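3'-5'-exonuclease (Saccharomyces cerevisiae, PDB 3E2V) probably cuts double-stranded DNA as a magnesium-dependent endonuclease and degrades it from the 3' to the 5' end as an exonuclease. Local coordinates at residues Pro198-Met203 / Val251-Thr256; Gly275-Ser280 / Glu301-Trp306. All coordinates share one frame; numbering follows the deposited sequence.

Contact 1 of 2, residues Pro198-Met203 / Val251-Thr256; sequences PLFLHM and VVHSFT. With MG (magnesium ion), chain E.
Two neighbouring parallel strands of the TatD-type TIM barrel meet here, and at their C-terminal ends His253 reaches the magnesium site. The bridges Phe200-Val251 and Leu201-Val252 fix the parallel register, and three backbone hydrogen bonds hold it: Val251 N to Leu199 O, Leu201 N to Val251 O at 2.7 Å, and His253 N to Leu201 O. Side chains alternate across the sheet. Phe200 and Val251 lie on the barrel-interior face with the metal ligand, whereas Leu201 and Val252 lie on the other, where both touch Phe210 of helix 207-219.

The Phe200 and His253 rings form an offset stack, centroids 4.8 Å apart and planes inclined by 29°. CZ of Phe200 comes over one imidazole face, 3.4 Å from His253 CG, while Ser254 CB lies over the opposite face. In return His253 CB makes a CH-pi contact, 4.0 Å from the Phe200 ring centroid. With CG anti to the backbone N (chi1 162°), the imidazole is carried past the strand end, which places NE2 at the metal. Its two nitrogens divide the work: NE2 binds magnesium at 2.2 Å, and ND1 is hydrogen-bonded to Glu301 OE2, a second-shell carboxylate that probably helps fix the ring's rotation. Were Phe200 an alanine, one imidazole face would probably lose its aromatic support and the metal-binding ring would be freer to tilt.

Past the last bridge the chains separate and water takes over. One water accepts from Met203 N and also lies within hydrogen-bonding distance of His253 O; another donates to Met203 O while accepting from Thr256 N. Farther out, the Met203 chain folds back at its second and third torsions and brings its CE methyl to the edge of the Phe255 ring, 4.2 Å from CE1.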
loop_
_atom_site.group_PDB
_atom_site.type_symbol
_atom_site.label_atom_id
_atom_site.label_comp_id
_atom_site.label_asym_id
_atom_site.label_seq_id
_atom_site.Cartn_x
_atom_site.Cartn_y
_atom_site.Cartn_z
ATOM N N PRO A 198 -4.631 -8.293 8.189
ATOM C CA PRO A 198 -3.939 -7.035 8.478
ATOM C C PRO A 198 -4.544 -5.907 7.650
ATOM O O PRO A 198 -5.046 -6.153 6.535
ATOM C CB PRO A 198 -2.495 -7.323 8.039
ATOM C CG PRO A 198 -2.621 -8.388 6.966
ATOM C CD PRO A 198 -3.777 -9.251 7.451
ATOM N N LEU A 199 -4.486 -4.682 8.186
ATOM C CA LEU A 199 -4.983 -3.512 7.482
ATOM C C LEU A 199 -3.847 -2.775 6.797
ATOM O O LEU A 199 -2.774 -2.566 7.385
ATOM C CB LEU A 199 -5.731 -2.568 8.435
ATOM C CG LEU A 199 -6.944 -3.166 9.166
ATOM C CD1 LEU A 199 -7.597 -2.096 10.036
ATOM C CD2 LEU A 199 -7.960 -3.681 8.187
ATOM N N PHE A 200 -4.107 -2.373 5.561
ATOM C CA PHE A 200 -3.171 -1.622 4.751
ATOM C C PHE A 200 -3.726 -0.211 4.652
ATOM O O PHE A 200 -4.701 0.043 3.933
ATOM C CB PHE A 200 -3.024 -2.320 3.386
ATOM C CG PHE A 200 -1.919 -1.774 2.533
ATOM C CD1 PHE A 200 -0.601 -2.143 2.751
ATOM C CD2 PHE A 200 -2.191 -0.892 1.522
ATOM C CE1 PHE A 200 0.415 -1.642 1.952
ATOM C CE2 PHE A 200 -1.164 -0.371 0.721
ATOM C CZ PHE A 200 0.133 -0.761 0.931
ATOM N N LEU A 201 -3.129 0.688 5.429
ATOM C CA LEU A 201 -3.725 1.988 5.735
ATOM C C LEU A 201 -2.993 3.115 5.032
ATOM O O LEU A 201 -1.766 3.117 4.932
ATOM C CB LEU A 201 -3.703 2.186 7.245
ATOM C CG LEU A 201 -4.479 1.181 8.093
ATOM C CD1 LEU A 201 -4.012 1.199 9.550
ATOM C CD2 LEU A 201 -5.995 1.357 7.958
ATOM N N HIS A 202 -3.787 4.065 4.543
ATOM C CA HIS A 202 -3.299 5.278 3.878
ATOM C C HIS A 202 -3.514 6.466 4.817
ATOM O O HIS A 202 -4.605 6.674 5.355
ATOM C CB HIS A 202 -4.038 5.472 2.543
ATOM C CG HIS A 202 -3.572 6.656 1.755
ATOM N ND1 HIS A 202 -2.584 6.571 0.800
ATOM C CD2 HIS A 202 -3.971 7.949 1.771
ATOM C CE1 HIS A 202 -2.375 7.767 0.277
ATOM N NE2 HIS A 202 -3.207 8.620 0.847
ATOM N N MET A 203 -2.466 7.250 5.027
ATOM C CA MET A 203 -2.579 8.470 5.793
ATOM C C MET A 203 -1.686 9.517 5.135
ATOM O O MET A 203 -0.453 9.338 5.009
ATOM C CB MET A 203 -2.154 8.259 7.257
ATOM C CG MET A 203 -2.432 9.434 8.211
ATOM S SD MET A 203 -1.274 10.834 8.073
ATOM C CE MET A 203 0.161 10.150 8.924
ATOM N N VAL A 251 -0.838 -1.539 9.227
ATOM C CA VAL A 251 0.308 -1.097 8.442
ATOM C C VAL A 251 0.020 0.258 7.835
ATOM O O VAL A 251 -0.926 0.405 7.047
ATOM C CB VAL A 251 0.636 -2.128 7.338
ATOM C CG1 VAL A 251 1.759 -1.618 6.436
ATOM C CG2 VAL A 251 0.990 -3.493 7.959
ATOM N N VAL A 252 0.813 1.257 8.235
ATOM C CA VAL A 252 0.675 2.592 7.682
ATOM C C VAL A 252 1.621 2.735 6.490
ATOM O O VAL A 252 2.826 2.959 6.662
ATOM C CB VAL A 252 0.934 3.687 8.767
ATOM C CG1 VAL A 252 0.691 5.101 8.180
ATOM C CG2 VAL A 252 0.081 3.450 10.023
ATOM N N HIS A 253 1.051 2.618 5.292
ATOM C CA HIS A 253 1.768 2.611 4.001
ATOM C C HIS A 253 2.395 3.969 3.700
ATOM O O HIS A 253 1.850 5.023 4.055
ATOM C CB HIS A 253 0.754 2.164 2.886
ATOM C CG HIS A 253 1.126 2.477 1.457
ATOM N ND1 HIS A 253 2.300 2.055 0.861
ATOM C CD2 HIS A 253 0.411 3.096 0.477
ATOM C CE1 HIS A 253 2.314 2.439 -0.407
ATOM N NE2 HIS A 253 1.184 3.080 -0.664
ATOM N N SER A 254 3.555 3.945 3.053
ATOM C CA SER A 254 4.095 5.151 2.414
ATOM C C SER A 254 4.159 6.361 3.357
ATOM O O SER A 254 3.650 7.441 3.046
ATOM C CB SER A 254 3.272 5.482 1.154
ATOM O OG SER A 254 3.967 6.440 0.361
ATOM N N PHE A 255 4.773 6.161 4.523
ATOM C CA PHE A 255 4.822 7.201 5.534
ATOM C C PHE A 255 5.778 8.338 5.183
ATOM O O PHE A 255 6.963 8.103 4.919
ATOM C CB PHE A 255 5.236 6.612 6.879
ATOM C CG PHE A 255 5.295 7.641 7.965
ATOM C CD1 PHE A 255 4.112 8.148 8.504
ATOM C CD2 PHE A 255 6.512 8.143 8.418
ATOM C CE1 PHE A 255 4.138 9.114 9.510
ATOM C CE2 PHE A 255 6.535 9.129 9.433
ATOM C CZ PHE A 255 5.350 9.601 9.966
ATOM N N THR A 256 5.271 9.575 5.227
ATOM C CA THR A 256 6.108 10.753 4.933
ATOM C C THR A 256 5.885 11.882 5.945
ATOM O O THR A 256 6.239 13.044 5.681
ATOM C CB THR A 256 5.830 11.313 3.522
ATOM O OG1 THR A 256 4.470 11.736 3.458
ATOM C CG2 THR A 256 6.100 10.262 2.434
HETATM MG MG MG E . 0.915 4.186 -2.559
HETATM O O HOH W 1 -1.212 5.248 -1.564
HETATM O O HOH W 2 1.356 7.467 5.723
HETATM O O HOH W 3 -0.311 6.449 3.120
HETATM O O HOH W 4 2.519 10.117 5.863
HETATM O O HOH W 5 1.685 9.300 2.922
HETATM O O HOH W 6 1.582 6.006 -2.025
HETATM O O HOH W 7 0.460 4.999 -4.398
HETATM O O HOH W 8 -0.091 2.517 -3.220
#

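Contact 2 of 2, residues Gly275-Ser280 / Glu301-Trp306; sequences GVNGCS and ETDAPW. With MG (magnesium ion), chain E.
Glu301 OE1 accepts from Asn277 ND2 at 2.8 Å (N-H...O 151°), the shortest hydrogen bond between 275-280 and 301-306. The amide nitrogen arrives from above the carboxylate plane, consistent with the 75° between the amide and carboxylate planes. The other oxygen, OE2, which already holds the imidazole of His253, also accepts from Ser254 N and lies 3.4 Å from Gly275 CA, where a CB would clash with it.

Asn277 works from both ends. Its CG sits between the backbone N and the carbonyl carbon (chi1 58°), a rotation that turns OD1 back over its own chain to accept from Ser280 N at 3.2 Å, an Asx motif at the start of the 3-10 turn. Its ND2 also bonds to Ser254 OG. Backbone pairing is sparse: Glu301 N donates to Val276 O, and farther along a water joins Gly278 N to Thr302 O.

Asp303 OD1 binds magnesium at 2.2 Å and is hydrogen-bonded to Asn20, while OD2 accepts from a metal-bound water at 2.8 Å. First-shell aspartate and second-shell glutamate share one loop after the last barrel strand, an active-site layout of TatD-type metallo-dependent hydrolases.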
loop_
_atom_site.group_PDB
_atom_site.type_symbol
_atom_site.label_atom_id
_atom_site.label_comp_id
_atom_site.label_asym_id
_atom_site.label_seq_id
_atom_site.Cartn_x
_atom_site.Cartn_y
_atom_site.Cartn_z
ATOM N N GLY A 275 5.388 1.786 6.822
ATOM C CA GLY A 275 5.939 1.511 5.491
ATOM C C GLY A 275 6.828 2.643 4.999
ATOM O O GLY A 275 6.454 3.824 5.059
ATOM N N VAL A 276 8.008 2.264 4.506
ATOM C CA VAL A 276 9.028 3.208 4.060
ATOM C C VAL A 276 9.395 2.904 2.608
ATOM O O VAL A 276 9.802 1.793 2.272
ATOM C CB VAL A 276 10.277 3.091 4.958
ATOM C CG1 VAL A 276 11.466 3.922 4.420
ATOM C CG2 VAL A 276 9.938 3.513 6.383
ATOM N N ASN A 277 9.211 3.908 1.750
ATOM C CA ASN A 277 9.601 3.826 0.355
ATOM C C ASN A 277 10.457 5.047 -0.001
ATOM O O ASN A 277 10.829 5.828 0.874
ATOM C CB ASN A 277 8.354 3.748 -0.541
ATOM C CG ASN A 277 7.414 4.937 -0.354
ATOM O OD1 ASN A 277 7.854 6.086 -0.236
ATOM N ND2 ASN A 277 6.122 4.675 -0.363
ATOM N N GLY A 278 10.753 5.232 -1.283
ATOM C CA GLY A 278 11.609 6.346 -1.689
ATOM C C GLY A 278 11.031 7.697 -1.334
ATOM O O GLY A 278 11.784 8.627 -1.040
ATOM N N CYS A 279 9.706 7.826 -1.350
ATOM C CA CYS A 279 9.069 9.095 -0.968
ATOM C C CYS A 279 9.278 9.427 0.520
ATOM O O CYS A 279 9.311 10.604 0.903
ATOM C CB CYS A 279 7.575 9.097 -1.328
ATOM S SG CYS A 279 7.232 9.136 -3.105
ATOM N N SER A 280 9.424 8.388 1.343
ATOM C CA SER A 280 9.700 8.511 2.769
ATOM C C SER A 280 11.130 8.969 3.052
ATOM O O SER A 280 11.478 9.122 4.224
ATOM C CB SER A 280 9.556 7.136 3.440
ATOM O OG SER A 280 8.305 6.543 3.136
ATOM N N GLU A 301 9.011 -0.879 0.947
ATOM C CA GLU A 301 8.131 -0.851 -0.220
ATOM C C GLU A 301 8.722 0.083 -1.235
ATOM O O GLU A 301 9.551 0.942 -0.891
ATOM C CB GLU A 301 6.715 -0.368 0.131
ATOM C CG GLU A 301 6.667 0.598 1.306
ATOM C CD GLU A 301 5.400 1.447 1.317
ATOM O OE1 GLU A 301 5.113 2.098 0.295
ATOM O OE2 GLU A 301 4.719 1.473 2.353
ATOM N N THR A 302 8.313 -0.092 -2.492
ATOM C CA THR A 302 8.743 0.842 -3.540
ATOM C C THR A 302 7.685 1.883 -3.890
ATOM O O THR A 302 8.013 3.007 -4.297
ATOM C CB THR A 302 9.135 0.145 -4.873
ATOM O OG1 THR A 302 8.017 -0.600 -5.392
ATOM C CG2 THR A 302 10.373 -0.730 -4.711
ATOM N N ASP A 303 6.404 1.528 -3.745
ATOM C CA ASP A 303 5.298 2.338 -4.305
ATOM C C ASP A 303 5.398 2.446 -5.825
ATOM O O ASP A 303 4.790 3.348 -6.426
ATOM C CB ASP A 303 5.194 3.728 -3.643
ATOM C CG ASP A 303 3.783 4.269 -3.673
ATOM O OD1 ASP A 303 2.832 3.466 -3.490
ATOM O OD2 ASP A 303 3.621 5.497 -3.871
ATOM N N ALA A 304 6.126 1.512 -6.443
ATOM C CA ALA A 304 6.287 1.553 -7.911
ATOM C C ALA A 304 4.896 1.656 -8.577
ATOM O O ALA A 304 3.941 0.989 -8.151
ATOM C CB ALA A 304 7.016 0.346 -8.376
ATOM N N PRO A 305 4.752 2.484 -9.617
ATOM C CA PRO A 305 5.793 3.179 -10.373
ATOM C C PRO A 305 6.248 4.520 -9.805
ATOM O O PRO A 305 7.038 5.212 -10.457
ATOM C CB PRO A 305 5.111 3.418 -11.718
ATOM C CG PRO A 305 3.695 3.742 -11.316
ATOM C CD PRO A 305 3.399 2.765 -10.160
ATOM N N TRP A 306 5.731 4.895 -8.639
ATOM C CA TRP A 306 6.057 6.159 -7.978
ATOM C C TRP A 306 7.285 6.023 -7.092
ATOM O O TRP A 306 7.834 4.926 -6.926
ATOM C CB TRP A 306 4.865 6.589 -7.112
ATOM C CG TRP A 306 3.559 6.416 -7.835
ATOM C CD1 TRP A 306 2.548 5.538 -7.526
ATOM C CD2 TRP A 306 3.136 7.120 -9.001
ATOM N NE1 TRP A 306 1.522 5.665 -8.428
ATOM C CE2 TRP A 306 1.853 6.627 -9.346
ATOM C CE3 TRP A 306 3.711 8.131 -9.788
ATOM C CZ2 TRP A 306 1.137 7.106 -10.454
ATOM C CZ3 TRP A 306 2.995 8.612 -10.889
ATOM C CH2 TRP A 306 1.721 8.095 -11.207
HETATM MG MG MG E . 0.915 4.186 -2.559
HETATM O O HOH W 9 10.543 3.805 -3.768
HETATM O O HOH W 7 0.460 4.999 -4.398
HETATM O O HOH W 6 1.582 6.006 -2.025
HETATM O O HOH W 8 -0.091 2.517 -3.220
HETATM O O HOH W 1 -1.212 5.248 -1.564
#

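In the fold
Both contacts are buried, and both end at the same magnesium ion: contact 1 supplies His253 and contact 2 Asp303, with four metal-bound waters common to them. Strands 250-252 and 272-276 are neighbours in the barrel sheet, so the two lie in series round it, centres about 11 Å apart. Their chemistry differs. Contact 1 is paired strand with an aromatic stack and buries 480 Å²; contact 2, loop against strand end, buries 278 Å² and relies on side-chain polar bonds. Away from the metal they also touch directly: Thr256 CG2 packs on Cys279 O at 3.6 Å, beside a probable hydrogen bond between Phe255 O and Ser280 OG (2.7 Å).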